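PDB 3DBO: ribonuclease VapC5 from Mycobacterium tuberculosis, which acts as the probable toxin of a type II toxin-antitoxin pair, a magnesium-dependent PIN-family RNase whose limited activity is seen in complex with the antitoxin VapB5. Local coordinates for residues B[48-51]-B[52-56]; B[23-26]-B[27-31]; B[73-76]-B[77-80]. One frame throughout, in Å; residues are numbered along the deposited sequence. Where two conformers were deposited one is given.

Contact 2 comes first along the chain, then contact 1, then contact 3. The first two lie about 8 Å apart, centre to centre, at the ends of the neighbouring parallel strands 22-25 and 47-51. They share a sodium ion, bound by Leu25 O of contact 2 and by the hydroxyls of Thr51 and Thr54 of contact 1. Contact 3, about 13 Å from each of the others between centres, lies on helix 68-79, the next helix after the one begun in contact 1. Leu55 CD1 meets Leu78 CD1 at 3.7 Å, and Phe30 lies against Ser80. The predicted magnesium-binding end of the sheet is joined to the outlying helices, and another protein chain reaches all three contacts.

Contact 1: residues B[48-51]-B[52-56]; sequences VATT and VVTLA. With NA (sodium ion), chain C.
Thr51 and Thr54 meet where strand 48-51 turns into helix 52-56, the two axes making an angle of 66°. Thr51 is the N-cap. Its OG1 lies between its own backbone N and carbonyl carbon (chi1 74°), where it faces forward into the first turn and accepts from Val53 N at 3.2 Å, a weak capping bond. The same oxygen binds the sodium ion at 2.7 Å, so one hydroxyl serves both the helix start and the metal. Thr54 brings its OG1 to the ion from the helix side at 2.6 Å; the torsion that sets this oxygen beside its own backbone N (chi1 -67°) turns it to the metal, while CG2 lies near Thr50 OG1. Leu25 O is the remaining protein ligand, and Thr27 OG1 is hydrogen-bonded to Thr54 OG1.

After the cap, backbone bonds continue the helix. Thr51 O accepts from Leu55 N at 3.2 Å, the first regular helical bond, and also receives a weak bond from Thr54 N. Thr50 lies across Thr54 at about a right angle, its OG1 3.3 Å from Thr54 CB; that hydroxyl is hydrogen-bonded to Leu25 O. The Val52 side chain starts away from the strand, yet its CB stays 3.7 Å from Thr51 C.

Among its neighbours, the junction has strand 22-25 beside it, where Val24 touches Thr51. Ile118 and Val121 of helix 113-124 pack on Thr51, and Phe30 on Thr50 and Thr54. Val48 pairs in an antiparallel ladder with a strand of another protein chain, so the sheet runs on across the interface.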
loop_
_atom_site.group_PDB
_atom_site.type_symbol
_atom_site.label_atom_id
_atom_site.label_comp_id
_atom_site.label_asym_id
_atom_site.label_seq_id
_atom_site.Cartn_x
_atom_site.Cartn_y
_atom_site.Cartn_z
ATOM N N VAL B 48 3.321 0.008 12.133
ATOM C CA VAL B 48 2.762 -0.048 10.763
ATOM C C VAL B 48 1.674 -1.118 10.587
ATOM O O VAL B 48 1.699 -2.161 11.248
ATOM C CB VAL B 48 3.853 -0.229 9.668
ATOM C CG1 VAL B 48 4.769 0.992 9.597
ATOM C CG2 VAL B 48 4.672 -1.521 9.882
ATOM N N ALA B 49 0.712 -0.824 9.713
ATOM C CA ALA B 49 -0.284 -1.803 9.247
ATOM C C ALA B 49 -0.311 -1.739 7.716
ATOM O O ALA B 49 0.332 -0.876 7.109
ATOM C CB ALA B 49 -1.673 -1.483 9.820
ATOM N N THR B 50 -1.035 -2.651 7.069
ATOM C CA THR B 50 -1.303 -2.452 5.656
ATOM C C THR B 50 -2.822 -2.598 5.451
ATOM O O THR B 50 -3.592 -2.556 6.435
ATOM C CB THR B 50 -0.441 -3.385 4.769
ATOM O OG1 THR B 50 -0.568 -3.007 3.396
ATOM C CG2 THR B 50 -0.805 -4.891 4.972
ATOM N N THR B 51 -3.252 -2.736 4.197
ATOM C CA THR B 51 -4.680 -2.886 3.962
ATOM C C THR B 51 -4.948 -4.156 3.169
ATOM O O THR B 51 -4.031 -4.804 2.645
ATOM C CB THR B 51 -5.291 -1.680 3.169
ATOM O OG1 THR B 51 -4.892 -1.781 1.796
ATOM C CG2 THR B 51 -4.845 -0.292 3.746
ATOM N N VAL B 52 -6.231 -4.478 3.046
ATOM C CA VAL B 52 -6.665 -5.634 2.266
ATOM C C VAL B 52 -6.333 -5.489 0.791
ATOM O O VAL B 52 -6.205 -6.499 0.088
ATOM C CB VAL B 52 -8.203 -5.870 2.443
ATOM C CG1 VAL B 52 -8.471 -6.429 3.848
ATOM C CG2 VAL B 52 -9.010 -4.581 2.190
ATOM N N VAL B 53 -6.203 -4.246 0.320
ATOM C CA VAL B 53 -5.870 -4.014 -1.095
ATOM C C VAL B 53 -4.468 -4.576 -1.367
ATOM O O VAL B 53 -4.236 -5.205 -2.404
ATOM C CB VAL B 53 -5.948 -2.511 -1.462
ATOM C CG1 VAL B 53 -5.490 -2.270 -2.873
ATOM C CG2 VAL B 53 -7.423 -2.000 -1.229
ATOM N N THR B 54 -3.533 -4.301 -0.457
ATOM C CA THR B 54 -2.164 -4.815 -0.604
ATOM C C THR B 54 -2.139 -6.326 -0.440
ATOM O O THR B 54 -1.430 -7.002 -1.189
ATOM C CB THR B 54 -1.188 -4.132 0.368
ATOM O OG1 THR B 54 -1.058 -2.757 -0.015
ATOM C CG2 THR B 54 0.209 -4.809 0.340
ATOM N N LEU B 55 -2.912 -6.865 0.501
ATOM C CA LEU B 55 -3.042 -8.342 0.621
ATOM C C LEU B 55 -3.442 -8.933 -0.752
ATOM O O LEU B 55 -2.834 -9.884 -1.240
ATOM C CB LEU B 55 -4.066 -8.724 1.718
ATOM C CG LEU B 55 -4.287 -10.225 1.944
ATOM C CD1 LEU B 55 -2.999 -10.961 2.225
ATOM C CD2 LEU B 55 -5.352 -10.515 3.049
ATOM N N ALA B 56 -4.452 -8.333 -1.378
ATOM C CA ALA B 56 -4.920 -8.768 -2.694
ATOM C C ALA B 56 -3.840 -8.660 -3.774
ATOM O O ALA B 56 -3.645 -9.563 -4.584
ATOM C CB ALA B 56 -6.141 -7.932 -3.105
HETATM NA NA NA C . -2.314 -1.079 1.518
#

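Contact 2: residues B[23-26]-B[27-31]. With NA (sodium ion), chain C.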
loop_
_atom_site.group_PDB
_atom_site.type_symbol
_atom_site.label_atom_id
_atom_site.label_comp_id
_atom_site.label_asym_id
_atom_site.label_seq_id
_atom_site.Cartn_x
_atom_site.Cartn_y
_atom_site.Cartn_z
ATOM N N GLY B 23 1.345 4.233 10.742
ATOM C CA GLY B 23 1.062 4.485 9.338
ATOM C C GLY B 23 0.610 3.240 8.598
ATOM O O GLY B 23 0.716 2.120 9.103
ATOM N N VAL B 24 0.115 3.460 7.389
ATOM C CA VAL B 24 -0.424 2.397 6.549
ATOM C C VAL B 24 0.430 2.198 5.306
ATOM O O VAL B 24 0.525 3.098 4.484
ATOM C CB VAL B 24 -1.882 2.743 6.119
ATOM C CG1 VAL B 24 -2.415 1.660 5.183
ATOM C CG2 VAL B 24 -2.760 2.928 7.338
ATOM N N LEU B 25 1.066 1.027 5.180
ATOM C CA LEU B 25 1.910 0.700 4.034
ATOM C C LEU B 25 1.056 0.399 2.816
ATOM O O LEU B 25 0.046 -0.296 2.937
ATOM C CB LEU B 25 2.773 -0.530 4.357
ATOM C CG LEU B 25 3.516 -0.450 5.693
ATOM C CD1 LEU B 25 4.047 -1.832 6.085
ATOM C CD2 LEU B 25 4.642 0.608 5.590
ATOM N N ASP B 26 1.451 0.938 1.664
ATOM C CA ASP B 26 0.822 0.592 0.396
ATOM C C ASP B 26 1.563 -0.607 -0.190
ATOM O O ASP B 26 2.467 -1.145 0.463
ATOM C CB ASP B 26 0.814 1.793 -0.548
ATOM C CG ASP B 26 2.152 2.000 -1.261
ATOM O OD1 ASP B 26 3.192 1.561 -0.729
ATOM O OD2 ASP B 26 2.145 2.568 -2.373
ATOM N N THR B 27 1.241 -1.006 -1.417
ATOM C CA THR B 27 1.896 -2.179 -2.005
ATOM C C THR B 27 3.358 -1.932 -2.399
ATOM O O THR B 27 4.194 -2.825 -2.262
ATOM C CB THR B 27 1.081 -2.718 -3.198
ATOM O OG1 THR B 27 -0.281 -2.895 -2.766
ATOM C CG2 THR B 27 1.626 -4.040 -3.661
ATOM N N SER B 28 3.658 -0.717 -2.872
ATOM C CA SER B 28 4.987 -0.375 -3.375
ATOM C C SER B 28 6.128 -0.540 -2.356
ATOM O O SER B 28 7.256 -0.881 -2.734
ATOM C CB SER B 28 4.983 1.051 -3.973
ATOM O OG SER B 28 4.920 2.019 -2.948
ATOM N N VAL B 29 5.845 -0.347 -1.072
ATOM C CA VAL B 29 6.867 -0.542 -0.025
ATOM C C VAL B 29 7.354 -2.009 0.021
ATOM O O VAL B 29 8.509 -2.279 0.387
ATOM C CB VAL B 29 6.427 -0.067 1.396
ATOM C CG1 VAL B 29 6.104 1.422 1.401
ATOM C CG2 VAL B 29 5.252 -0.882 1.925
ATOM N N PHE B 30 6.473 -2.952 -0.346
ATOM C CA PHE B 30 6.809 -4.383 -0.323
ATOM C C PHE B 30 7.647 -4.812 -1.532
ATOM O O PHE B 30 8.237 -5.897 -1.535
ATOM C CB PHE B 30 5.526 -5.259 -0.224
ATOM C CG PHE B 30 4.828 -5.145 1.075
ATOM C CD1 PHE B 30 5.139 -6.012 2.120
ATOM C CD2 PHE B 30 3.853 -4.156 1.284
ATOM C CE1 PHE B 30 4.502 -5.900 3.339
ATOM C CE2 PHE B 30 3.224 -4.035 2.496
ATOM C CZ PHE B 30 3.528 -4.905 3.542
ATOM N N ILE B 31 7.713 -3.963 -2.550
ATOM C CA ILE B 31 8.413 -4.274 -3.791
ATOM C C ILE B 31 9.820 -3.645 -3.838
ATOM O O ILE B 31 10.013 -2.520 -3.380
ATOM C CB ILE B 31 7.575 -3.844 -5.015
ATOM C CG1 ILE B 31 6.142 -4.386 -4.897
ATOM C CG2 ILE B 31 8.223 -4.326 -6.321
ATOM C CD1 ILE B 31 5.185 -3.900 -5.991
HETATM NA NA NA C . -2.314 -1.079 1.518
HETATM O O HOH W 1 0.221 0.761 -3.532
#
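Asp26 and Ser28 meet in the Asp-Thr-Ser turn that follows the first strand of the PIN domain and carries Asp26, a predicted magnesium ligand. Ser28 OG donates to the syn lone pair of Asp26 OD1 at 2.8 Å, while Val29 N reaches the syn side from 26° out of the carboxylate plane, at 3.3 Å. With CG set between its backbone N and carbonyl carbon (chi1 81°), the carboxylate is directed forward over the next residues, and the two bonds limit its rotation. The other oxygen, OD2, is hydrogen-bonded to Thr131 OG1, which also bonds to Ser28 OG. A water accepting from Thr27 N at 2.9 Å gives OD2 only a weak bond.

Another side of the turn is apolar. Val29 CG2, in one of two conformers, lies 3.5 Å from Leu25 CB. The Phe30 ring presents its edge to Asp26 O, with CD2 3.4 Å away, and CZ lies 4.0 Å from Leu25 CD1. Val29 and Phe30 also bond to another protein chain through their backbones.

An aspartate at the end of the first strand, with a hydroxyl-bearing turn after it, is characteristic of the PIN nuclease site; Asp115, likewise predicted to bind magnesium, is nearby.

Contact 3: residues B[73-76]-B[77-80]; sequences QRLA and TLES
Leu75 and Glu79, one helical turn apart, are joined through both backbone and side chain, and their backbone bond belongs to a regular run. Thr77 N donates to Gln73 O at 3.0 Å, Leu78 N to Arg74 O and Glu79 N to Leu75 O, each at 2.9 Å. The series weakens at Ser80, whose N reaches Ala76 O at an angle of only 133°.

Side-chain hydroxyls add to these helical bonds. Thr77 OG1, beside its own backbone N (chi1 -46°), lies 3.0 Å from Gln73 O; its strongest partner is the backbone of another protein chain, so a bond to Gln73 O is not settled. Ser80 OG turns back to donate to Thr77 O at 2.7 Å, in the carbonyl plane and on a lone pair.

These residues lie toward the C-terminal part of helix 68-79, which follows helix 52-64 and packs against it: Leu78 lies on Leu55, Leu58 and Val62. A helical pair projecting from the sheet is a feature of VapC toxins, and here helix 68-79 also contacts another protein chain, probably the antitoxin.

Among apolar and mixed contacts, the Glu79 side chain, extended beyond CG, crosses that of Leu75 obliquely, with OE2 3.9 Å from Leu75 CG. Leu75 CD1 and Leu78 CD2 touch loosely at 4.3 Å. In the charged contacts, buried Arg74 forms salt bridges with an acidic side chain of the other protein chain, and its NH1 is hydrogen-bonded to Gly61 O.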
loop_
_atom_site.group_PDB
_atom_site.type_symbol
_atom_site.label_atom_id
_atom_site.label_comp_id
_atom_site.label_asym_id
_atom_site.label_seq_id
_atom_site.Cartn_x
_atom_site.Cartn_y
_atom_site.Cartn_z
ATOM N N GLN B 73 9.961 -15.778 -4.443
ATOM C CA GLN B 73 10.209 -14.440 -3.881
ATOM C C GLN B 73 8.886 -13.757 -3.491
ATOM O O GLN B 73 8.761 -13.174 -2.411
ATOM C CB GLN B 73 11.013 -13.567 -4.846
ATOM C CG GLN B 73 11.562 -12.297 -4.201
ATOM C CD GLN B 73 12.201 -12.559 -2.846
ATOM O OE1 GLN B 73 13.218 -13.257 -2.755
ATOM N NE2 GLN B 73 11.593 -12.028 -1.784
ATOM N N ARG B 74 7.929 -13.806 -4.403
ATOM C CA ARG B 74 6.650 -13.112 -4.208
ATOM C C ARG B 74 5.862 -13.788 -3.102
ATOM O O ARG B 74 5.145 -13.132 -2.343
ATOM C CB ARG B 74 5.865 -13.071 -5.509
ATOM C CG ARG B 74 6.448 -12.065 -6.528
ATOM C CD ARG B 74 5.607 -11.977 -7.755
ATOM N NE ARG B 74 6.242 -11.176 -8.800
ATOM C CZ ARG B 74 5.737 -10.980 -10.010
ATOM N NH1 ARG B 74 4.580 -11.531 -10.345
ATOM N NH2 ARG B 74 6.400 -10.235 -10.892
ATOM N N LEU B 75 6.013 -15.100 -2.996
ATOM C CA LEU B 75 5.363 -15.834 -1.923
ATOM C C LEU B 75 5.919 -15.399 -0.548
ATOM O O LEU B 75 5.150 -15.168 0.390
ATOM C CB LEU B 75 5.445 -17.351 -2.156
ATOM C CG LEU B 75 4.664 -18.181 -1.125
ATOM C CD1 LEU B 75 3.157 -17.814 -1.069
ATOM C CD2 LEU B 75 4.876 -19.666 -1.399
ATOM N N ALA B 76 7.241 -15.260 -0.432
ATOM C CA ALA B 76 7.843 -14.624 0.761
ATOM C C ALA B 76 7.279 -13.208 1.055
ATOM O O ALA B 76 7.037 -12.850 2.203
ATOM C CB ALA B 76 9.396 -14.566 0.625
ATOM N N THR B 77 7.078 -12.413 0.013
ATOM C CA THR B 77 6.505 -11.061 0.206
ATOM C C THR B 77 5.088 -11.174 0.803
ATOM O O THR B 77 4.739 -10.480 1.768
ATOM C CB THR B 77 6.477 -10.283 -1.129
ATOM O OG1 THR B 77 7.744 -10.422 -1.794
ATOM C CG2 THR B 77 6.185 -8.801 -0.880
ATOM N N LEU B 78 4.270 -12.051 0.223
ATOM C CA LEU B 78 2.909 -12.286 0.727
ATOM C C LEU B 78 2.925 -12.736 2.188
ATOM O O LEU B 78 2.131 -12.256 3.020
ATOM C CB LEU B 78 2.151 -13.309 -0.150
ATOM C CG LEU B 78 0.732 -13.683 0.316
ATOM C CD1 LEU B 78 -0.181 -12.447 0.318
ATOM C CD2 LEU B 78 0.136 -14.800 -0.531
ATOM N N GLU B 79 3.847 -13.645 2.512
ATOM C CA GLU B 79 3.960 -14.164 3.856
ATOM C C GLU B 79 4.387 -13.089 4.853
ATOM O O GLU B 79 4.041 -13.187 6.021
ATOM C CB GLU B 79 4.924 -15.374 3.893
ATOM C CG GLU B 79 4.281 -16.659 3.318
ATOM C CD GLU B 79 5.298 -17.696 2.825
ATOM O OE1 GLU B 79 6.471 -17.321 2.576
ATOM O OE2 GLU B 79 4.915 -18.882 2.668
ATOM N N SER B 80 5.121 -12.072 4.397
ATOM C CA SER B 80 5.609 -11.007 5.301
ATOM C C SER B 80 4.477 -10.208 5.960
ATOM O O SER B 80 4.692 -9.552 6.978
ATOM C CB SER B 80 6.620 -10.077 4.599
ATOM O OG SER B 80 5.992 -9.100 3.783
#